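Local coordinates for protein activated BY transcription factor SSRB (Salmonella enterica, PDB 2WNW) that is of unknown function but belongs to glycosyl hydrolase family 30, joining a TIM barrel to a beta-sandwich domain, at residues A[86-91]-A[186-191]; A[145-150]-A[171-176]; A[165-170]-A[206-211]; A[216-221]-A[260-265]. One frame throughout, in Å; residues are numbered along the deposited sequence.

Overall arrangement
Along the chain, contact 1 comes first: it joins the second barrel strand, 85-90, to the run into the fourth, 190-192, and so closes a long loop through the third strand and helix 167-183. Contact 2 lies wholly within that loop, folding the segment after strand 138-143 onto this helix. Contact 3 starts on the same helix and ends at the beginning of helix 210-227, so its segments alternate with those of contacts 1 and 2. Contact 4 opens after all three have closed and joins helix 210-227 to the entrance of the sixth strand. W170 and F216 pack together between contacts 3 and 4, which brings helices 167-183 and 210-227 together on the outside of the TIM barrel.

Contact 1. Residues A[86-91]-A[186-191]; sequences ARMPIQ and INVQAL
M88 meets V188 on the outer wall of a TIM barrel, where the second strand, 85-90, faces the residues leading into the fourth, 190-192. The third strand, 138-143, lies between these two in the sheet, so the segments share no backbone ladder and meet through side chains that reach across it on the helix side. The tight part is the methionine end. CG of M88 stands between the backbone N and the carbonyl carbon (chi1 51°), and from there the chain runs extended, carrying the terminal methyl far from its own strand. M88 CE presses on V188 CG2 at 3.6 Å, the two side chains crossing at a slant, and reaches I186 CG2 more loosely at 4.3 Å. Helix 167-183 adds Y177 against M88 and L178 against V188, while I127 of helix 124-133 touches both M88 and I186, giving the sulfur arm an apolar setting. Alternation along the strand sends the neighbouring R87 elsewhere, into salt bridges with D239 and E294.

Packing slackens toward solvent. V188 is already partly exposed, and N187 and Q189, on either side of it in sequence, are exposed and make no significant contact with 86-91; this margin of the contact therefore rests on a single valine. Further along, a second and separate touch is buried but slim. I90 has CG1 beside its backbone N (chi1 -64°) and extends it toward the fourth strand, crossing L191 at about a right angle, with I90 CD1 stopping 4.2 Å from L191 CD2.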
loop_
_atom_site.group_PDB
_atom_site.type_symbol
_atom_site.label_atom_id
_atom_site.label_comp_id
_atom_site.label_asym_id
_atom_site.label_seq_id
_atom_site.Cartn_x
_atom_site.Cartn_y
_atom_site.Cartn_z
ATOM N N ALA A 86 -12.594 -17.904 -15.516
ATOM C CA ALA A 86 -13.736 -17.347 -16.224
ATOM C C ALA A 86 -14.921 -17.247 -15.278
ATOM O O ALA A 86 -14.995 -17.959 -14.274
ATOM C CB ALA A 86 -14.100 -18.213 -17.429
ATOM N N ARG A 87 -15.838 -16.342 -15.597
ATOM C CA ARG A 87 -17.050 -16.168 -14.808
ATOM C C ARG A 87 -18.184 -16.145 -15.818
ATOM O O ARG A 87 -18.019 -15.650 -16.935
ATOM C CB ARG A 87 -17.002 -14.857 -14.014
ATOM C CG ARG A 87 -18.242 -14.571 -13.155
ATOM C CD ARG A 87 -17.883 -13.643 -11.991
ATOM N NE ARG A 87 -19.031 -13.219 -11.181
ATOM C CZ ARG A 87 -19.700 -12.079 -11.355
ATOM N NH1 ARG A 87 -19.353 -11.232 -12.318
ATOM N NH2 ARG A 87 -20.700 -11.765 -10.543
ATOM N N MET A 88 -19.322 -16.706 -15.435
ATOM C CA MET A 88 -20.484 -16.748 -16.313
ATOM C C MET A 88 -21.747 -16.615 -15.473
ATOM O O MET A 88 -21.751 -16.935 -14.286
ATOM C CB MET A 88 -20.490 -18.051 -17.113
ATOM C CG MET A 88 -20.314 -19.302 -16.271
ATOM S SD MET A 88 -19.765 -20.671 -17.302
ATOM C CE MET A 88 -19.778 -22.024 -16.121
ATOM N N PRO A 89 -22.837 -16.130 -16.082
ATOM C CA PRO A 89 -24.101 -15.946 -15.377
ATOM C C PRO A 89 -25.044 -17.141 -15.325
ATOM O O PRO A 89 -25.157 -17.909 -16.286
ATOM C CB PRO A 89 -24.726 -14.777 -16.126
ATOM C CG PRO A 89 -24.351 -15.096 -17.543
ATOM C CD PRO A 89 -22.887 -15.499 -17.417
ATOM N N ILE A 90 -25.705 -17.285 -14.179
ATOM C CA ILE A 90 -26.708 -18.320 -13.961
ATOM C C ILE A 90 -27.981 -17.516 -14.243
ATOM O O ILE A 90 -28.401 -16.691 -13.429
ATOM C CB ILE A 90 -26.679 -18.831 -12.497
ATOM C CG1 ILE A 90 -25.329 -19.501 -12.219
ATOM C CG2 ILE A 90 -27.834 -19.803 -12.250
ATOM C CD1 ILE A 90 -25.144 -19.985 -10.780
ATOM N N GLN A 91 -28.562 -17.764 -15.415
ATOM C CA GLN A 91 -29.734 -17.053 -15.931
ATOM C C GLN A 91 -29.219 -15.709 -16.463
ATOM O O GLN A 91 -28.017 -15.452 -16.440
ATOM C CB GLN A 91 -30.823 -16.872 -14.861
ATOM C CG GLN A 91 -31.314 -18.210 -14.296
ATOM C CD GLN A 91 -32.655 -18.130 -13.586
ATOM O OE1 GLN A 91 -32.950 -17.161 -12.878
ATOM N NE2 GLN A 91 -33.465 -19.168 -13.751
ATOM N N ILE A 186 -18.962 -29.224 -19.277
ATOM C CA ILE A 186 -18.518 -27.995 -18.625
ATOM C C ILE A 186 -18.601 -28.128 -17.107
ATOM O O ILE A 186 -19.693 -28.183 -16.532
ATOM C CB ILE A 186 -19.372 -26.790 -19.071
ATOM C CG1 ILE A 186 -19.374 -26.698 -20.600
ATOM C CG2 ILE A 186 -18.814 -25.502 -18.472
ATOM C CD1 ILE A 186 -20.352 -25.675 -21.155
ATOM N N ASN A 187 -17.439 -28.188 -16.464
ATOM C CA ASN A 187 -17.382 -28.317 -15.014
ATOM C C ASN A 187 -17.151 -26.964 -14.361
ATOM O O ASN A 187 -16.292 -26.192 -14.786
ATOM C CB ASN A 187 -16.269 -29.285 -14.612
ATOM C CG ASN A 187 -16.471 -30.673 -15.191
ATOM O OD1 ASN A 187 -17.513 -31.295 -14.986
ATOM N ND2 ASN A 187 -15.474 -31.164 -15.915
ATOM N N VAL A 188 -17.932 -26.684 -13.327
ATOM C CA VAL A 188 -17.827 -25.431 -12.596
ATOM C C VAL A 188 -17.109 -25.711 -11.282
ATOM O O VAL A 188 -17.381 -26.716 -10.622
ATOM C CB VAL A 188 -19.234 -24.849 -12.325
ATOM C CG1 VAL A 188 -19.138 -23.564 -11.504
ATOM C CG2 VAL A 188 -19.933 -24.584 -13.648
ATOM N N GLN A 189 -16.183 -24.835 -10.907
ATOM C CA GLN A 189 -15.436 -25.027 -9.675
ATOM C C GLN A 189 -15.707 -23.956 -8.630
ATOM O O GLN A 189 -15.263 -24.074 -7.489
ATOM C CB GLN A 189 -13.935 -25.078 -9.965
ATOM C CG GLN A 189 -13.530 -26.160 -10.951
ATOM C CD GLN A 189 -12.025 -26.254 -11.116
ATOM O OE1 GLN A 189 -11.531 -26.752 -12.126
ATOM N NE2 GLN A 189 -11.288 -25.784 -10.115
ATOM N N ALA A 190 -16.433 -22.911 -9.010
ATOM C CA ALA A 190 -16.733 -21.842 -8.067
ATOM C C ALA A 190 -18.081 -21.188 -8.332
ATOM O O ALA A 190 -18.566 -21.166 -9.463
ATOM C CB ALA A 190 -15.635 -20.788 -8.112
ATOM N N LEU A 191 -18.667 -20.652 -7.266
ATOM C CA LEU A 191 -19.948 -19.965 -7.333
ATOM C C LEU A 191 -19.916 -18.747 -6.426
ATOM O O LEU A 191 -19.092 -18.660 -5.518
ATOM C CB LEU A 191 -21.070 -20.865 -6.804
ATOM C CG LEU A 191 -21.387 -22.212 -7.446
ATOM C CD1 LEU A 191 -22.307 -23.002 -6.518
ATOM C CD2 LEU A 191 -22.035 -21.987 -8.797
#

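Contact 2. Residues A[145-150]-A[171-176]; sequences SPPAFM and ADIIIN
I173 of helix 167-183 points its far methyl at P147 and M150, and these apolar touches are the whole of the direct contact. CG1 of I173 lies beside its own backbone N (chi1 -69°) and the chain then runs straight out, so a single atom, CD1, does the work for the helix. The extended M150 comes to meet it tip to tip: M150 CE and I173 CD1 are modelled 3.2 Å apart, tighter than two methyl carbons normally sit, so the value is doubtful, and the pair is best read as a methyl-methyl contact. From the pyrrolidine ring, P147 CG approaches the same methyl at a comfortable 3.9 Å. V103 also touches I173, and L109 of helix 106-110 touches M150.

An aromatic contact lies within the segment itself: M150 CG sits 3.9 Å above the plane of the F149 ring, displaced toward its rim.

Hydrogen bonds act inside 145-150 and shape the turn that offers P147 and M150 together. M150 N donates to P147 O at 3.1 Å, closing the short 3-10 segment 148-150. S145 OG donates to P146 O at 2.9 Å, meeting a lone pair in the carbonyl plane at a C=O...donor angle of 134°; K151 NZ also binds this hydroxyl. On the helix, D172 turns elsewhere and forms a salt bridge with R224.

Taken together, this is a beta-alpha loop of a TIM barrel, leaving the C-terminal end of the third strand and folding back on the helix that follows it.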
loop_
_atom_site.group_PDB
_atom_site.type_symbol
_atom_site.label_atom_id
_atom_site.label_comp_id
_atom_site.label_asym_id
_atom_site.label_seq_id
_atom_site.Cartn_x
_atom_site.Cartn_y
_atom_site.Cartn_z
ATOM N N SER A 145 -30.029 -12.773 -10.897
ATOM C CA SER A 145 -31.392 -12.804 -10.363
ATOM C C SER A 145 -32.118 -14.134 -10.505
ATOM O O SER A 145 -31.991 -14.817 -11.519
ATOM C CB SER A 145 -32.260 -11.724 -11.025
ATOM O OG SER A 145 -33.614 -11.820 -10.585
ATOM N N PRO A 146 -32.873 -14.529 -9.465
ATOM C CA PRO A 146 -33.639 -15.779 -9.493
ATOM C C PRO A 146 -34.808 -15.508 -10.444
ATOM O O PRO A 146 -35.000 -14.369 -10.877
ATOM C CB PRO A 146 -34.122 -15.929 -8.048
ATOM C CG PRO A 146 -33.069 -15.203 -7.247
ATOM C CD PRO A 146 -32.828 -13.970 -8.103
ATOM N N PRO A 147 -35.600 -16.540 -10.783
ATOM C CA PRO A 147 -36.737 -16.325 -11.688
ATOM C C PRO A 147 -37.670 -15.282 -11.071
ATOM O O PRO A 147 -37.738 -15.162 -9.848
ATOM C CB PRO A 147 -37.388 -17.706 -11.763
ATOM C CG PRO A 147 -36.229 -18.646 -11.520
ATOM C CD PRO A 147 -35.483 -17.958 -10.400
ATOM N N ALA A 148 -38.391 -14.543 -11.911
ATOM C CA ALA A 148 -39.295 -13.503 -11.431
ATOM C C ALA A 148 -40.299 -13.950 -10.370
ATOM O O ALA A 148 -40.439 -13.294 -9.337
ATOM C CB ALA A 148 -40.040 -12.869 -12.610
ATOM N N PHE A 149 -40.991 -15.062 -10.610
ATOM C CA PHE A 149 -41.994 -15.525 -9.655
ATOM C C PHE A 149 -41.446 -15.919 -8.287
ATOM O O PHE A 149 -42.212 -16.079 -7.338
ATOM C CB PHE A 149 -42.822 -16.684 -10.235
ATOM C CG PHE A 149 -42.092 -17.997 -10.306
ATOM C CD1 PHE A 149 -41.193 -18.261 -11.335
ATOM C CD2 PHE A 149 -42.327 -18.986 -9.350
ATOM C CE1 PHE A 149 -40.540 -19.495 -11.419
ATOM C CE2 PHE A 149 -41.680 -20.221 -9.425
ATOM C CZ PHE A 149 -40.786 -20.475 -10.462
ATOM N N MET A 150 -40.127 -16.066 -8.180
ATOM C CA MET A 150 -39.511 -16.429 -6.907
ATOM C C MET A 150 -39.108 -15.200 -6.095
ATOM O O MET A 150 -38.569 -15.329 -4.995
ATOM C CB MET A 150 -38.268 -17.297 -7.137
ATOM C CG MET A 150 -38.553 -18.697 -7.652
ATOM S SD MET A 150 -37.097 -19.760 -7.499
ATOM C CE MET A 150 -37.635 -21.186 -8.416
ATOM N N ALA A 171 -32.010 -22.855 -4.866
ATOM C CA ALA A 171 -30.812 -23.668 -4.705
ATOM C C ALA A 171 -30.904 -24.891 -5.619
ATOM O O ALA A 171 -29.912 -25.286 -6.233
ATOM C CB ALA A 171 -30.657 -24.102 -3.257
ATOM N N ASP A 172 -32.094 -25.486 -5.713
ATOM C CA ASP A 172 -32.282 -26.656 -6.567
ATOM C C ASP A 172 -32.073 -26.311 -8.040
ATOM O O ASP A 172 -31.551 -27.123 -8.800
ATOM C CB ASP A 172 -33.680 -27.265 -6.381
ATOM C CG ASP A 172 -33.829 -28.000 -5.063
ATOM O OD1 ASP A 172 -32.801 -28.433 -4.496
ATOM O OD2 ASP A 172 -34.980 -28.162 -4.602
ATOM N N ILE A 173 -32.493 -25.116 -8.446
ATOM C CA ILE A 173 -32.309 -24.700 -9.832
ATOM C C ILE A 173 -30.821 -24.569 -10.133
ATOM O O ILE A 173 -30.360 -24.983 -11.197
ATOM C CB ILE A 173 -32.989 -23.347 -10.119
ATOM C CG1 ILE A 173 -34.509 -23.516 -10.075
ATOM C CG2 ILE A 173 -32.540 -22.811 -11.483
ATOM C CD1 ILE A 173 -35.261 -22.246 -10.358
ATOM N N ILE A 174 -30.078 -23.990 -9.192
ATOM C CA ILE A 174 -28.637 -23.818 -9.368
ATOM C C ILE A 174 -27.957 -25.177 -9.511
ATOM O O ILE A 174 -27.029 -25.329 -10.299
ATOM C CB ILE A 174 -28.019 -23.028 -8.188
ATOM C CG1 ILE A 174 -28.528 -21.583 -8.222
ATOM C CG2 ILE A 174 -26.500 -23.050 -8.277
ATOM C CD1 ILE A 174 -28.117 -20.744 -7.023
ATOM N N ILE A 175 -28.418 -26.169 -8.755
ATOM C CA ILE A 175 -27.835 -27.502 -8.867
ATOM C C ILE A 175 -28.116 -28.051 -10.271
ATOM O O ILE A 175 -27.233 -28.624 -10.908
ATOM C CB ILE A 175 -28.419 -28.472 -7.812
ATOM C CG1 ILE A 175 -28.002 -28.028 -6.407
ATOM C CG2 ILE A 175 -27.934 -29.894 -8.083
ATOM C CD1 ILE A 175 -26.498 -28.091 -6.151
ATOM N N ASN A 176 -29.339 -27.869 -10.764
ATOM C CA ASN A 176 -29.660 -28.361 -12.102
ATOM C C ASN A 176 -28.856 -27.632 -13.172
ATOM O O ASN A 176 -28.530 -28.202 -14.215
ATOM C CB ASN A 176 -31.159 -28.251 -12.383
ATOM C CG ASN A 176 -31.925 -29.451 -11.864
ATOM O OD1 ASN A 176 -32.522 -29.410 -10.789
ATOM N ND2 ASN A 176 -31.888 -30.543 -12.622
#

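Contact 3. Residues A[165-170]-A[206-211]; sequences ECYADW and CLYSVE
Y208 reaches across to W170, and the polar link between them is a water. Water 1 accepts from W170 NE1 at 3.0 Å and from the hydroxyl Y208 OH at 2.7 Å, sitting in the plane of the indole at its edge. The direct approach, W170 NE1 to Y208 OH, is 3.6 Å, so the water carries the polar connection between two buried rings. CG of W170 lies anti to the backbone N (chi1 -179°), which swings the indole toward 206-211, and the two side chains cross at about a right angle.

The van der Waals part is thin. Y167 slides past Y208 in the opposite direction, leaving Y167 OH 4.2 Å from Y208 CD1; its ring also meets Y220 edge-to-face and R164 in a cation-pi contact. W170 likewise meets the ring of F216 with the planes about 30° apart.

Backbone and capping bonds begin both helices. C166 occupies the N-cap position of helix 167-183, and its O receives W170 N at 2.9 Å, the first-turn helix bond. S209 is the N-cap of helix 210-227, its side chain capping a backbone N just beyond E211 while S209 N is held by E212 OE2, a pattern consistent with a capping box.

The start of the helix after the third strand is thus joined to the beta-alpha loop that leads from the fourth strand into the next helix of the TIM barrel.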
loop_
_atom_site.group_PDB
_atom_site.type_symbol
_atom_site.label_atom_id
_atom_site.label_comp_id
_atom_site.label_asym_id
_atom_site.label_seq_id
_atom_site.Cartn_x
_atom_site.Cartn_y
_atom_site.Cartn_z
ATOM N N GLU A 165 -39.636 -18.556 1.099
ATOM C CA GLU A 165 -40.137 -19.890 0.797
ATOM C C GLU A 165 -39.591 -20.447 -0.518
ATOM O O GLU A 165 -39.936 -21.563 -0.914
ATOM C CB GLU A 165 -41.674 -19.905 0.780
ATOM C CG GLU A 165 -42.339 -19.034 -0.278
ATOM C CD GLU A 165 -42.536 -17.588 0.162
ATOM O OE1 GLU A 165 -43.344 -16.886 -0.484
ATOM O OE2 GLU A 165 -41.892 -17.149 1.138
ATOM N N CYS A 166 -38.734 -19.676 -1.188
ATOM C CA CYS A 166 -38.143 -20.116 -2.452
ATOM C C CYS A 166 -36.640 -20.369 -2.363
ATOM O O CYS A 166 -35.990 -20.607 -3.383
ATOM C CB CYS A 166 -38.410 -19.089 -3.557
ATOM S SG CYS A 166 -40.153 -18.927 -4.002
ATOM N N TYR A 167 -36.082 -20.323 -1.157
ATOM C CA TYR A 167 -34.649 -20.559 -1.002
ATOM C C TYR A 167 -34.269 -21.952 -1.487
ATOM O O TYR A 167 -33.315 -22.113 -2.249
ATOM C CB TYR A 167 -34.226 -20.370 0.461
ATOM C CG TYR A 167 -33.854 -18.940 0.811
ATOM C CD1 TYR A 167 -34.679 -17.874 0.448
ATOM C CD2 TYR A 167 -32.686 -18.657 1.523
ATOM C CE1 TYR A 167 -34.352 -16.557 0.787
ATOM C CE2 TYR A 167 -32.350 -17.347 1.868
ATOM C CZ TYR A 167 -33.186 -16.303 1.501
ATOM O OH TYR A 167 -32.868 -15.012 1.863
ATOM N N ALA A 168 -35.016 -22.961 -1.051
ATOM C CA ALA A 168 -34.738 -24.332 -1.463
ATOM C C ALA A 168 -34.893 -24.495 -2.973
ATOM O O ALA A 168 -34.058 -25.125 -3.631
ATOM C CB ALA A 168 -35.668 -25.294 -0.733
ATOM N N ASP A 169 -35.960 -23.924 -3.525
ATOM C CA ASP A 169 -36.210 -24.033 -4.958
ATOM C C ASP A 169 -35.132 -23.367 -5.810
ATOM O O ASP A 169 -34.755 -23.893 -6.858
ATOM C CB ASP A 169 -37.582 -23.443 -5.307
ATOM C CG ASP A 169 -38.730 -24.206 -4.664
ATOM O OD1 ASP A 169 -38.721 -25.452 -4.716
ATOM O OD2 ASP A 169 -39.648 -23.559 -4.118
ATOM N N TRP A 170 -34.638 -22.214 -5.369
ATOM C CA TRP A 170 -33.600 -21.506 -6.122
ATOM C C TRP A 170 -32.311 -22.324 -6.048
ATOM O O TRP A 170 -31.605 -22.479 -7.045
ATOM C CB TRP A 170 -33.378 -20.107 -5.531
ATOM C CG TRP A 170 -32.335 -19.249 -6.234
ATOM C CD1 TRP A 170 -31.452 -18.393 -5.630
ATOM C CD2 TRP A 170 -32.105 -19.123 -7.650
ATOM N NE1 TRP A 170 -30.693 -17.746 -6.574
ATOM C CE2 TRP A 170 -31.070 -18.172 -7.821
ATOM C CE3 TRP A 170 -32.672 -19.718 -8.788
ATOM C CZ2 TRP A 170 -30.589 -17.799 -9.083
ATOM C CZ3 TRP A 170 -32.192 -19.347 -10.049
ATOM C CH2 TRP A 170 -31.161 -18.395 -10.183
ATOM N N CYS A 206 -30.865 -8.699 -7.475
ATOM C CA CYS A 206 -31.600 -9.283 -6.359
ATOM C C CYS A 206 -30.851 -8.957 -5.075
ATOM O O CYS A 206 -29.632 -9.112 -5.011
ATOM C CB CYS A 206 -31.699 -10.801 -6.544
ATOM S SG CYS A 206 -32.754 -11.649 -5.346
ATOM N N LEU A 207 -31.579 -8.514 -4.054
ATOM C CA LEU A 207 -30.969 -8.142 -2.782
ATOM C C LEU A 207 -30.988 -9.233 -1.719
ATOM O O LEU A 207 -31.956 -9.980 -1.588
ATOM C CB LEU A 207 -31.668 -6.909 -2.206
ATOM C CG LEU A 207 -31.757 -5.650 -3.068
ATOM C CD1 LEU A 207 -32.600 -4.613 -2.335
ATOM C CD2 LEU A 207 -30.365 -5.110 -3.355
ATOM N N TYR A 208 -29.899 -9.305 -0.963
ATOM C CA TYR A 208 -29.744 -10.250 0.141
ATOM C C TYR A 208 -29.015 -9.502 1.245
ATOM O O TYR A 208 -28.083 -8.745 0.968
ATOM C CB TYR A 208 -28.848 -11.433 -0.230
ATOM C CG TYR A 208 -29.401 -12.456 -1.189
ATOM C CD1 TYR A 208 -29.887 -13.681 -0.728
ATOM C CD2 TYR A 208 -29.344 -12.245 -2.566
ATOM C CE1 TYR A 208 -30.288 -14.680 -1.622
ATOM C CE2 TYR A 208 -29.742 -13.227 -3.462
ATOM C CZ TYR A 208 -30.207 -14.442 -2.984
ATOM O OH TYR A 208 -30.559 -15.423 -3.884
ATOM N N SER A 209 -29.428 -9.706 2.490
ATOM C CA SER A 209 -28.730 -9.089 3.610
ATOM C C SER A 209 -27.559 -10.053 3.792
ATOM O O SER A 209 -27.572 -11.139 3.215
ATOM C CB SER A 209 -29.597 -9.107 4.866
ATOM O OG SER A 209 -29.871 -10.444 5.250
ATOM N N VAL A 210 -26.552 -9.682 4.574
ATOM C CA VAL A 210 -25.415 -10.584 4.765
ATOM C C VAL A 210 -25.870 -11.892 5.427
ATOM O O VAL A 210 -25.350 -12.969 5.120
ATOM C CB VAL A 210 -24.289 -9.909 5.602
ATOM C CG1 VAL A 210 -24.783 -9.582 6.990
ATOM C CG2 VAL A 210 -23.071 -10.819 5.661
ATOM N N GLU A 211 -26.852 -11.799 6.320
ATOM C CA GLU A 211 -27.384 -12.985 6.991
ATOM C C GLU A 211 -28.042 -13.917 5.965
ATOM O O GLU A 211 -27.868 -15.135 6.011
ATOM C CB GLU A 211 -28.435 -12.592 8.039
ATOM C CG GLU A 211 -27.921 -11.833 9.261
ATOM C CD GLU A 211 -27.547 -10.386 8.967
ATOM O OE1 GLU A 211 -28.115 -9.789 8.024
ATOM O OE2 GLU A 211 -26.695 -9.843 9.700
HETATM O O HOH W 1 -28.977 -15.329 -6.050
#

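Contact 4. Residues A[216-221]-A[260-265]; sequences FAVQYL and KGINGL
V218 packs over the end of helix 256-261, and its CG2 methyl makes the central touch. V218 CG2 lies 4.1 Å from I262 CG1, the two side chains crossing at about a right angle, and 4.3 Å from G261 CA. G261 brings no side chain between the backbones, so the CA atoms of V218 and G261 come within 5.7 Å. The valine's chi1 of 178° puts CG1 anti to the backbone N and leaves CG2 as the branch that meets G261 and I262. A217 adds a looser touch, its CB 4.4 Å from I262 CG1. The valine and glycine end is partly exposed, whereas A217 and I262 are buried.

Behind the valine, helix 210-227 widens into a pi-type turn. F216 O accepts from both L221 N, at 2.9 Å, and Y220 N, at 3.3 Å, so one carbonyl is gripped twice on the stretch that presents A217 and V218.

Across the contact, I262 is the first residue to leave the helical conformation after helix 256-261. G261 O accepts from R222 NE, a polar tie back to helix 210-227, and N263 OD1 takes the backbone N of I235. Strand 234-239 also supplies I235 in touch with A217 and I237 against I262.

The contact thus joins the helix after the fourth strand to the alpha-beta loop that leads from helix 256-261 into the sixth strand of the TIM barrel.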
loop_
_atom_site.group_PDB
_atom_site.type_symbol
_atom_site.label_atom_id
_atom_site.label_comp_id
_atom_site.label_asym_id
_atom_site.label_seq_id
_atom_site.Cartn_x
_atom_site.Cartn_y
_atom_site.Cartn_z
ATOM N N PHE A 216 -27.944 -18.757 2.598
ATOM C CA PHE A 216 -28.197 -19.435 1.335
ATOM C C PHE A 216 -27.000 -20.295 0.952
ATOM O O PHE A 216 -27.156 -21.415 0.475
ATOM C CB PHE A 216 -28.474 -18.427 0.217
ATOM C CG PHE A 216 -28.931 -19.065 -1.065
ATOM C CD1 PHE A 216 -30.232 -19.544 -1.193
ATOM C CD2 PHE A 216 -28.051 -19.229 -2.127
ATOM C CE1 PHE A 216 -30.647 -20.182 -2.365
ATOM C CE2 PHE A 216 -28.457 -19.866 -3.298
ATOM C CZ PHE A 216 -29.756 -20.343 -3.416
ATOM N N ALA A 217 -25.799 -19.768 1.171
ATOM C CA ALA A 217 -24.585 -20.503 0.834
ATOM C C ALA A 217 -24.367 -21.724 1.728
ATOM O O ALA A 217 -24.134 -22.832 1.244
ATOM C CB ALA A 217 -23.373 -19.574 0.933
ATOM N N VAL A 218 -24.458 -21.514 3.035
ATOM C CA VAL A 218 -24.208 -22.574 4.003
ATOM C C VAL A 218 -25.366 -23.521 4.305
ATOM O O VAL A 218 -25.161 -24.727 4.441
ATOM C CB VAL A 218 -23.696 -21.963 5.328
ATOM C CG1 VAL A 218 -23.469 -23.055 6.364
ATOM C CG2 VAL A 218 -22.408 -21.193 5.067
ATOM N N GLN A 219 -26.575 -22.985 4.413
ATOM C CA GLN A 219 -27.733 -23.818 4.725
ATOM C C GLN A 219 -28.389 -24.477 3.518
ATOM O O GLN A 219 -28.953 -25.567 3.636
ATOM C CB GLN A 219 -28.777 -22.996 5.479
ATOM C CG GLN A 219 -28.352 -22.597 6.880
ATOM C CD GLN A 219 -29.298 -21.594 7.499
ATOM O OE1 GLN A 219 -30.514 -21.684 7.325
ATOM N NE2 GLN A 219 -28.749 -20.636 8.234
ATOM N N TYR A 220 -28.315 -23.834 2.357
ATOM C CA TYR A 220 -28.947 -24.400 1.171
ATOM C C TYR A 220 -28.021 -24.957 0.097
ATOM O O TYR A 220 -28.213 -26.088 -0.353
ATOM C CB TYR A 220 -29.904 -23.377 0.560
ATOM C CG TYR A 220 -31.074 -23.070 1.469
ATOM C CD1 TYR A 220 -30.937 -22.198 2.547
ATOM C CD2 TYR A 220 -32.307 -23.695 1.279
ATOM C CE1 TYR A 220 -32.000 -21.957 3.418
ATOM C CE2 TYR A 220 -33.373 -23.463 2.142
ATOM C CZ TYR A 220 -33.213 -22.593 3.208
ATOM O OH TYR A 220 -34.267 -22.359 4.062
ATOM N N LEU A 221 -27.022 -24.186 -0.322
ATOM C CA LEU A 221 -26.109 -24.672 -1.357
ATOM C C LEU A 221 -25.189 -25.791 -0.884
ATOM O O LEU A 221 -25.081 -26.828 -1.535
ATOM C CB LEU A 221 -25.264 -23.523 -1.920
ATOM C CG LEU A 221 -25.985 -22.534 -2.841
ATOM C CD1 LEU A 221 -25.012 -21.445 -3.289
ATOM C CD2 LEU A 221 -26.543 -23.275 -4.059
ATOM N N LYS A 260 -16.574 -21.779 8.088
ATOM C CA LYS A 260 -16.295 -23.121 7.591
ATOM C C LYS A 260 -16.859 -23.421 6.205
ATOM O O LYS A 260 -16.256 -24.171 5.439
ATOM C CB LYS A 260 -16.824 -24.172 8.574
ATOM C CG LYS A 260 -16.084 -24.210 9.899
ATOM C CD LYS A 260 -16.615 -25.320 10.796
ATOM C CE LYS A 260 -15.808 -25.419 12.084
ATOM N NZ LYS A 260 -16.298 -26.518 12.968
ATOM N N GLY A 261 -18.002 -22.830 5.872
ATOM C CA GLY A 261 -18.612 -23.123 4.586
ATOM C C GLY A 261 -18.353 -22.185 3.422
ATOM O O GLY A 261 -18.709 -22.505 2.289
ATOM N N ILE A 262 -17.729 -21.042 3.683
ATOM C CA ILE A 262 -17.460 -20.067 2.630
ATOM C C ILE A 262 -15.956 -19.916 2.393
ATOM O O ILE A 262 -15.192 -19.718 3.338
ATOM C CB ILE A 262 -18.096 -18.719 3.010
ATOM C CG1 ILE A 262 -19.616 -18.897 3.100
ATOM C CG2 ILE A 262 -17.721 -17.645 2.001
ATOM C CD1 ILE A 262 -20.354 -17.691 3.627
ATOM N N ASN A 263 -15.547 -20.003 1.127
ATOM C CA ASN A 263 -14.133 -19.931 0.743
ATOM C C ASN A 263 -13.516 -18.536 0.687
ATOM O O ASN A 263 -12.296 -18.390 0.778
ATOM C CB ASN A 263 -13.923 -20.607 -0.615
ATOM C CG ASN A 263 -14.420 -22.042 -0.643
ATOM O OD1 ASN A 263 -15.624 -22.299 -0.665
ATOM N ND2 ASN A 263 -13.487 -22.987 -0.640
ATOM N N GLY A 264 -14.340 -17.510 0.523
ATOM C CA GLY A 264 -13.789 -16.171 0.464
ATOM C C GLY A 264 -14.764 -15.142 -0.056
ATOM O O GLY A 264 -15.972 -15.369 -0.071
ATOM N N LEU A 265 -14.237 -13.997 -0.477
ATOM C CA LEU A 265 -15.091 -12.943 -0.998
ATOM C C LEU A 265 -14.640 -12.533 -2.382
ATOM O O LEU A 265 -13.447 -12.529 -2.681
ATOM C CB LEU A 265 -15.066 -11.710 -0.091
ATOM C CG LEU A 265 -15.543 -11.847 1.360
ATOM C CD1 LEU A 265 -14.401 -12.354 2.230
ATOM C CD2 LEU A 265 -16.009 -10.487 1.856
#